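Long-range contacts in hypoxanthine phosphoribosyltransferase (Bacillus anthracis, PDB 4QYI), which probably catalyses the magnesium-dependent transfer of a phosphoribosyl group from phosphoribosyl pyrophosphate to hypoxanthine or guanine in purine salvage: residues A[25-30]-A[54-60]; A[38-44]-A[61-67]. All blocks are in the same frame, centred on the assembly; numbering follows the deposited sequence.

Interaction 1: A[25-30]-A[54-60]; sequences LALQIE and LIRHIKN
Glu-30 holds Lys-59 at two places, the backbone N-H and the ammonium group of the lysine. Lys-59 N donates to Glu-30 OE2 at 2.9 Å, on the lone pair turned away from OE1. NZ of Lys-59 bends back to the same carboxylate as a salt bridge, 3.2 Å from Glu-30 OE1 on its syn side, with a weak bond to OE2. Turns at chi2 (90°) and chi3 (75°) fold the lysine chain over the acid. A water donating to both Glu-30 OE1 and His-57 O extends this polar edge, where Asn-60 OD1 lies 3.5 Å from Glu-30 CG and Asn-60 ND2 is held by Glu-36 O.

Deeper in, small Ala-26 suits the closest approach of CA atoms, 5.5 Å to CA of Ile-58; its CB lies 3.5 Å from CB of His-57. Ile-29 and Leu-54 meet tip to tip, CD1 to CD2 at 4.1 Å, while Ile-58 crosses Ile-29 at about a right angle. Beneath them Ile-29 rests on Ile-98 and Leu-54 on Val-100 of strand 96-101. Helix 15-32 thus packs against Leu-54 of helix 48-55 and the type I turn from Ile-55 to Ile-58, over one face of the central sheet of the phosphoribosyltransferase fold.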
loop_
_atom_site.group_PDB
_atom_site.type_symbol
_atom_site.label_atom_id
_atom_site.label_comp_id
_atom_site.label_asym_id
_atom_site.label_seq_id
_atom_site.Cartn_x
_atom_site.Cartn_y
_atom_site.Cartn_z
ATOM N N LEU A 25 -12.946 -10.378 8.557
ATOM C CA LEU A 25 -13.284 -10.153 7.151
ATOM C C LEU A 25 -12.528 -11.133 6.259
ATOM O O LEU A 25 -13.072 -11.645 5.287
ATOM C CB LEU A 25 -12.959 -8.724 6.732
ATOM C CG LEU A 25 -13.832 -7.654 7.376
ATOM C CD1 LEU A 25 -13.359 -6.280 6.951
ATOM C CD2 LEU A 25 -15.309 -7.845 7.063
ATOM N N ALA A 26 -11.282 -11.417 6.623
ATOM C CA ALA A 26 -10.490 -12.365 5.861
ATOM C C ALA A 26 -11.131 -13.744 5.917
ATOM O O ALA A 26 -11.134 -14.454 4.923
ATOM C CB ALA A 26 -9.055 -12.407 6.367
ATOM N N LEU A 27 -11.670 -14.136 7.069
ATOM C CA LEU A 27 -12.330 -15.444 7.170
ATOM C C LEU A 27 -13.565 -15.489 6.258
ATOM O O LEU A 27 -13.825 -16.488 5.625
ATOM C CB LEU A 27 -12.712 -15.765 8.619
ATOM C CG LEU A 27 -11.566 -16.084 9.601
ATOM C CD1 LEU A 27 -12.069 -16.073 11.042
ATOM C CD2 LEU A 27 -10.894 -17.420 9.270
ATOM N N GLN A 28 -14.329 -14.407 6.220
ATOM C CA GLN A 28 -15.524 -14.347 5.379
ATOM C C GLN A 28 -15.141 -14.499 3.903
ATOM O O GLN A 28 -15.776 -15.231 3.157
ATOM C CB GLN A 28 -16.248 -13.036 5.607
ATOM C CG GLN A 28 -16.745 -12.851 7.026
ATOM C CD GLN A 28 -17.373 -11.489 7.251
ATOM O OE1 GLN A 28 -17.700 -10.785 6.307
ATOM N NE2 GLN A 28 -17.531 -11.114 8.514
ATOM N N ILE A 29 -14.067 -13.830 3.507
ATOM C CA ILE A 29 -13.555 -13.942 2.146
ATOM C C ILE A 29 -13.089 -15.373 1.827
ATOM O O ILE A 29 -13.428 -15.924 0.789
ATOM C CB ILE A 29 -12.419 -12.932 1.917
ATOM C CG1 ILE A 29 -13.011 -11.523 1.953
ATOM C CG2 ILE A 29 -11.687 -13.224 0.608
ATOM C CD1 ILE A 29 -11.975 -10.429 2.017
ATOM N N GLU A 30 -12.287 -15.969 2.699
ATOM C CA GLU A 30 -11.842 -17.349 2.480
ATOM C C GLU A 30 -13.044 -18.301 2.287
ATOM O O GLU A 30 -13.012 -19.224 1.474
ATOM C CB GLU A 30 -11.001 -17.825 3.660
ATOM C CG GLU A 30 -9.637 -17.154 3.780
ATOM C CD GLU A 30 -8.860 -17.617 5.013
ATOM O OE1 GLU A 30 -9.471 -17.814 6.084
ATOM O OE2 GLU A 30 -7.642 -17.814 4.919
ATOM N N LEU A 54 -5.265 -7.086 5.563
ATOM C CA LEU A 54 -6.259 -8.061 5.135
ATOM C C LEU A 54 -5.655 -9.246 4.390
ATOM O O LEU A 54 -5.938 -10.415 4.702
ATOM C CB LEU A 54 -7.268 -7.383 4.214
ATOM C CG LEU A 54 -8.427 -8.254 3.699
ATOM C CD1 LEU A 54 -9.381 -8.586 4.835
ATOM C CD2 LEU A 54 -9.160 -7.518 2.587
ATOM N N ILE A 55 -4.817 -8.966 3.405
ATOM C CA ILE A 55 -4.272 -10.066 2.605
ATOM C C ILE A 55 -3.383 -11.034 3.368
ATOM O O ILE A 55 -3.300 -12.220 3.010
ATOM C CB ILE A 55 -3.575 -9.585 1.318
ATOM C CG1 ILE A 55 -2.267 -8.850 1.627
ATOM C CG2 ILE A 55 -4.552 -8.739 0.498
ATOM C CD1 ILE A 55 -1.528 -8.428 0.372
ATOM N N ARG A 56 -2.749 -10.553 4.426
ATOM C CA ARG A 56 -1.881 -11.396 5.234
ATOM C C ARG A 56 -2.638 -12.446 6.059
ATOM O O ARG A 56 -2.027 -13.361 6.585
ATOM C CB ARG A 56 -0.942 -10.556 6.097
ATOM C CG ARG A 56 0.197 -9.986 5.275
ATOM C CD ARG A 56 1.175 -9.214 6.118
ATOM N NE ARG A 56 0.632 -7.922 6.484
ATOM C CZ ARG A 56 1.270 -7.003 7.193
ATOM N NH1 ARG A 56 2.494 -7.250 7.665
ATOM N NH2 ARG A 56 0.675 -5.843 7.442
ATOM N N HIS A 57 -3.954 -12.289 6.167
ATOM C CA HIS A 57 -4.804 -13.255 6.845
ATOM C C HIS A 57 -5.510 -14.162 5.855
ATOM O O HIS A 57 -6.135 -15.130 6.262
ATOM C CB HIS A 57 -5.836 -12.570 7.731
ATOM C CG HIS A 57 -5.238 -11.970 8.965
ATOM N ND1 HIS A 57 -5.132 -10.613 9.170
ATOM C CD2 HIS A 57 -4.656 -12.558 10.037
ATOM C CE1 HIS A 57 -4.532 -10.392 10.327
ATOM N NE2 HIS A 57 -4.233 -11.554 10.870
ATOM N N ILE A 58 -5.409 -13.865 4.560
ATOM C CA ILE A 58 -6.043 -14.712 3.552
ATOM C C ILE A 58 -5.043 -15.769 3.114
ATOM O O ILE A 58 -3.960 -15.457 2.616
ATOM C CB ILE A 58 -6.537 -13.886 2.351
ATOM C CG1 ILE A 58 -7.647 -12.945 2.817
ATOM C CG2 ILE A 58 -7.059 -14.802 1.253
ATOM C CD1 ILE A 58 -8.036 -11.902 1.784
ATOM N N LYS A 59 -5.432 -17.023 3.253
ATOM C CA LYS A 59 -4.528 -18.125 2.908
ATOM C C LYS A 59 -4.603 -18.529 1.456
ATOM O O LYS A 59 -3.693 -19.169 0.968
ATOM C CB LYS A 59 -4.672 -19.371 3.825
ATOM C CG LYS A 59 -4.074 -19.284 5.255
ATOM C CD LYS A 59 -5.046 -18.767 6.310
ATOM C CE LYS A 59 -6.027 -19.883 6.625
ATOM N NZ LYS A 59 -7.120 -19.415 7.516
ATOM N N ASN A 60 -5.692 -18.188 0.770
ATOM C CA ASN A 60 -5.801 -18.488 -0.650
ATOM C C ASN A 60 -4.649 -17.829 -1.411
ATOM O O ASN A 60 -3.989 -16.907 -0.898
ATOM C CB ASN A 60 -7.082 -17.899 -1.254
ATOM C CG ASN A 60 -8.352 -18.387 -0.580
ATOM O OD1 ASN A 60 -8.528 -18.203 0.621
ATOM N ND2 ASN A 60 -9.284 -18.926 -1.367
HETATM O O HOH W 1 -8.144 -16.213 7.911
HETATM O O HOH W 2 -10.743 -20.172 1.208
#

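Interaction 2: A[38-44]-A[61-67]; sequences IVVIAVL and DVTIDFI
Seven backbone hydrogen bonds join segments 38-44 and 61-67 in the parallel pattern where alternate residues of one strand bond to both neighbours of their partner. Val-40 takes part in two: its N reaches Thr-63 O at 2.7 Å, with an N-H...O angle of 167°, and its O receives Asp-65 N at 2.9 Å. The run begins at Ile-38 N to Asp-61 O and closes with Leu-44 N to Ile-67 O, each 2.9 Å.

On one face beta-branched residues pack together: Val-40 CG2 meets Val-62 CG1 at 3.9 Å. Ile-64 has CG1 turned away from its backbone N (chi1 -176°), which lays CG1 3.3 Å from Val-40 O and sends CD1 to Val-40 CG1. The ring of Phe-66 lies obliquely against Ala-42 CB and Leu-44 CD2, the latter 3.7 Å from CD1 of the ring; the small alanine accommodates this bulk. On the other face CG2 of Ile-67 touches CG2 of both Ile-41 and Val-43, and Phe-117 of helix 108-118 covers both isoleucines.

Buried Asp-65 accepts the N-H groups of Asp-89 and Val-90 at OD2; OD1 takes a salt bridge from a basic side chain of the neighbouring subunit and the Phe-66 N-H from above the carboxylate plane. The main chain satisfies its own polar groups within the sheet, so apolar side chains can fill most of both faces, while the donors round Asp-65 would offset the cost of burying its carboxylate.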
loop_
_atom_site.group_PDB
_atom_site.type_symbol
_atom_site.label_atom_id
_atom_site.label_comp_id
_atom_site.label_asym_id
_atom_site.label_seq_id
_atom_site.Cartn_x
_atom_site.Cartn_y
_atom_site.Cartn_z
ATOM N N ILE A 38 -7.563 -15.629 -5.770
ATOM C CA ILE A 38 -8.265 -14.362 -5.681
ATOM C C ILE A 38 -7.375 -13.228 -6.131
ATOM O O ILE A 38 -6.171 -13.259 -5.913
ATOM C CB ILE A 38 -8.656 -14.049 -4.223
ATOM C CG1 ILE A 38 -9.562 -15.145 -3.665
ATOM C CG2 ILE A 38 -9.371 -12.708 -4.128
ATOM C CD1 ILE A 38 -9.754 -15.034 -2.166
ATOM N N VAL A 39 -7.977 -12.228 -6.781
ATOM C CA VAL A 39 -7.265 -11.025 -7.160
ATOM C C VAL A 39 -7.841 -9.921 -6.266
ATOM O O VAL A 39 -9.056 -9.702 -6.227
ATOM C CB VAL A 39 -7.465 -10.618 -8.632
ATOM C CG1 VAL A 39 -6.801 -9.263 -8.911
ATOM C CG2 VAL A 39 -6.921 -11.694 -9.565
ATOM N N VAL A 40 -6.965 -9.256 -5.533
ATOM C CA VAL A 40 -7.367 -8.157 -4.671
ATOM C C VAL A 40 -6.938 -6.860 -5.342
ATOM O O VAL A 40 -5.791 -6.704 -5.735
ATOM C CB VAL A 40 -6.746 -8.256 -3.274
ATOM C CG1 VAL A 40 -6.990 -6.989 -2.478
ATOM C CG2 VAL A 40 -7.321 -9.435 -2.534
ATOM N N ILE A 41 -7.889 -5.954 -5.541
ATOM C CA ILE A 41 -7.584 -4.671 -6.134
ATOM C C ILE A 41 -7.893 -3.602 -5.114
ATOM O O ILE A 41 -9.055 -3.342 -4.778
ATOM C CB ILE A 41 -8.374 -4.400 -7.414
ATOM C CG1 ILE A 41 -8.024 -5.437 -8.481
ATOM C CG2 ILE A 41 -8.034 -3.011 -7.955
ATOM C CD1 ILE A 41 -8.911 -5.321 -9.683
ATOM N N ALA A 42 -6.835 -2.961 -4.640
ATOM C CA ALA A 42 -6.966 -1.904 -3.640
ATOM C C ALA A 42 -7.038 -0.507 -4.253
ATOM O O ALA A 42 -6.263 -0.165 -5.146
ATOM C CB ALA A 42 -5.799 -2.000 -2.681
ATOM N N VAL A 43 -7.992 0.295 -3.786
ATOM C CA VAL A 43 -8.165 1.648 -4.298
ATOM C C VAL A 43 -7.218 2.579 -3.515
ATOM O O VAL A 43 -7.419 2.850 -2.331
ATOM C CB VAL A 43 -9.631 2.137 -4.202
ATOM C CG1 VAL A 43 -9.793 3.476 -4.896
ATOM C CG2 VAL A 43 -10.590 1.149 -4.854
ATOM N N LEU A 44 -6.157 3.022 -4.173
ATOM C CA LEU A 44 -5.212 3.957 -3.554
ATOM C C LEU A 44 -5.851 5.334 -3.313
ATOM O O LEU A 44 -6.834 5.684 -3.956
ATOM C CB LEU A 44 -4.002 4.130 -4.445
ATOM C CG LEU A 44 -3.119 2.909 -4.547
ATOM C CD1 LEU A 44 -2.058 3.146 -5.600
ATOM C CD2 LEU A 44 -2.479 2.615 -3.200
ATOM N N ASP A 61 -4.401 -18.302 -2.637
ATOM C CA ASP A 61 -3.412 -17.654 -3.513
ATOM C C ASP A 61 -3.977 -16.296 -3.852
ATOM O O ASP A 61 -5.017 -16.207 -4.485
ATOM C CB ASP A 61 -3.191 -18.356 -4.873
ATOM C CG ASP A 61 -2.177 -19.478 -4.797
ATOM O OD1 ASP A 61 -1.537 -19.644 -3.735
ATOM O OD2 ASP A 61 -2.008 -20.187 -5.814
ATOM N N VAL A 62 -3.265 -15.243 -3.495
ATOM C CA VAL A 62 -3.723 -13.900 -3.778
ATOM C C VAL A 62 -2.795 -13.131 -4.713
ATOM O O VAL A 62 -1.578 -13.155 -4.553
ATOM C CB VAL A 62 -3.859 -13.103 -2.455
ATOM C CG1 VAL A 62 -4.089 -11.625 -2.710
ATOM C CG2 VAL A 62 -4.985 -13.662 -1.578
ATOM N N THR A 63 -3.392 -12.433 -5.670
ATOM C CA THR A 63 -2.673 -11.521 -6.569
ATOM C C THR A 63 -3.181 -10.144 -6.175
ATOM O O THR A 63 -4.382 -9.953 -6.015
ATOM C CB THR A 63 -2.993 -11.762 -8.046
ATOM O OG1 THR A 63 -2.434 -13.002 -8.432
ATOM C CG2 THR A 63 -2.386 -10.661 -8.959
ATOM N N ILE A 64 -2.297 -9.188 -5.941
ATOM C CA ILE A 64 -2.809 -7.866 -5.590
ATOM C C ILE A 64 -2.383 -6.832 -6.624
ATOM O O ILE A 64 -1.316 -6.922 -7.191
ATOM C CB ILE A 64 -2.496 -7.435 -4.132
ATOM C CG1 ILE A 64 -3.158 -6.078 -3.820
ATOM C CG2 ILE A 64 -1.010 -7.345 -3.896
ATOM C CD1 ILE A 64 -3.273 -5.763 -2.343
ATOM N N ASP A 65 -3.240 -5.852 -6.866
ATOM C CA ASP A 65 -2.907 -4.764 -7.777
ATOM C C ASP A 65 -3.618 -3.531 -7.212
ATOM O O ASP A 65 -4.412 -3.624 -6.251
ATOM C CB ASP A 65 -3.342 -5.073 -9.217
ATOM C CG ASP A 65 -2.627 -4.197 -10.272
ATOM O OD1 ASP A 65 -1.792 -3.330 -9.911
ATOM O OD2 ASP A 65 -2.881 -4.399 -11.481
ATOM N N PHE A 66 -3.316 -2.382 -7.801
ATOM C CA PHE A 66 -3.862 -1.126 -7.348
ATOM C C PHE A 66 -4.516 -0.320 -8.463
ATOM O O PHE A 66 -4.153 -0.427 -9.635
ATOM C CB PHE A 66 -2.740 -0.281 -6.756
ATOM C CG PHE A 66 -2.042 -0.922 -5.610
ATOM C CD1 PHE A 66 -2.605 -0.874 -4.344
ATOM C CD2 PHE A 66 -0.838 -1.568 -5.783
ATOM C CE1 PHE A 66 -1.986 -1.469 -3.272
ATOM C CE2 PHE A 66 -0.203 -2.173 -4.705
ATOM C CZ PHE A 66 -0.781 -2.125 -3.452
ATOM N N ILE A 67 -5.485 0.488 -8.071
ATOM C CA ILE A 67 -6.141 1.390 -8.989
ATOM C C ILE A 67 -6.186 2.752 -8.321
ATOM O O ILE A 67 -6.311 2.855 -7.098
ATOM C CB ILE A 67 -7.548 0.900 -9.405
ATOM C CG1 ILE A 67 -8.105 1.769 -10.528
ATOM C CG2 ILE A 67 -8.510 0.912 -8.230
ATOM C CD1 ILE A 67 -9.307 1.174 -11.243
#

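How the interactions relate
Both contacts belong to the same layered architecture. Interaction 2 is core: it joins the two parallel strands of the beta-alpha-beta unit whose helix is 48-55, and its Val-43 end lies near the magnesium ion bound at Glu-101 and Asp-102. Interaction 1 is partly buried and lies in the helical layer above, bringing helix 15-32 against Leu-54 of helix 48-55 and the chain that follows it toward the second strand. The layers meet where Ile-38 packs under Ile-29 and Asn-60, and where Ile-55 covers Val-40 and Ile-64. Their chemistry follows: main-chain hydrogen bonds dominate within the sheet, whereas side-chain packing and a water-lined ion pair join the helical layer.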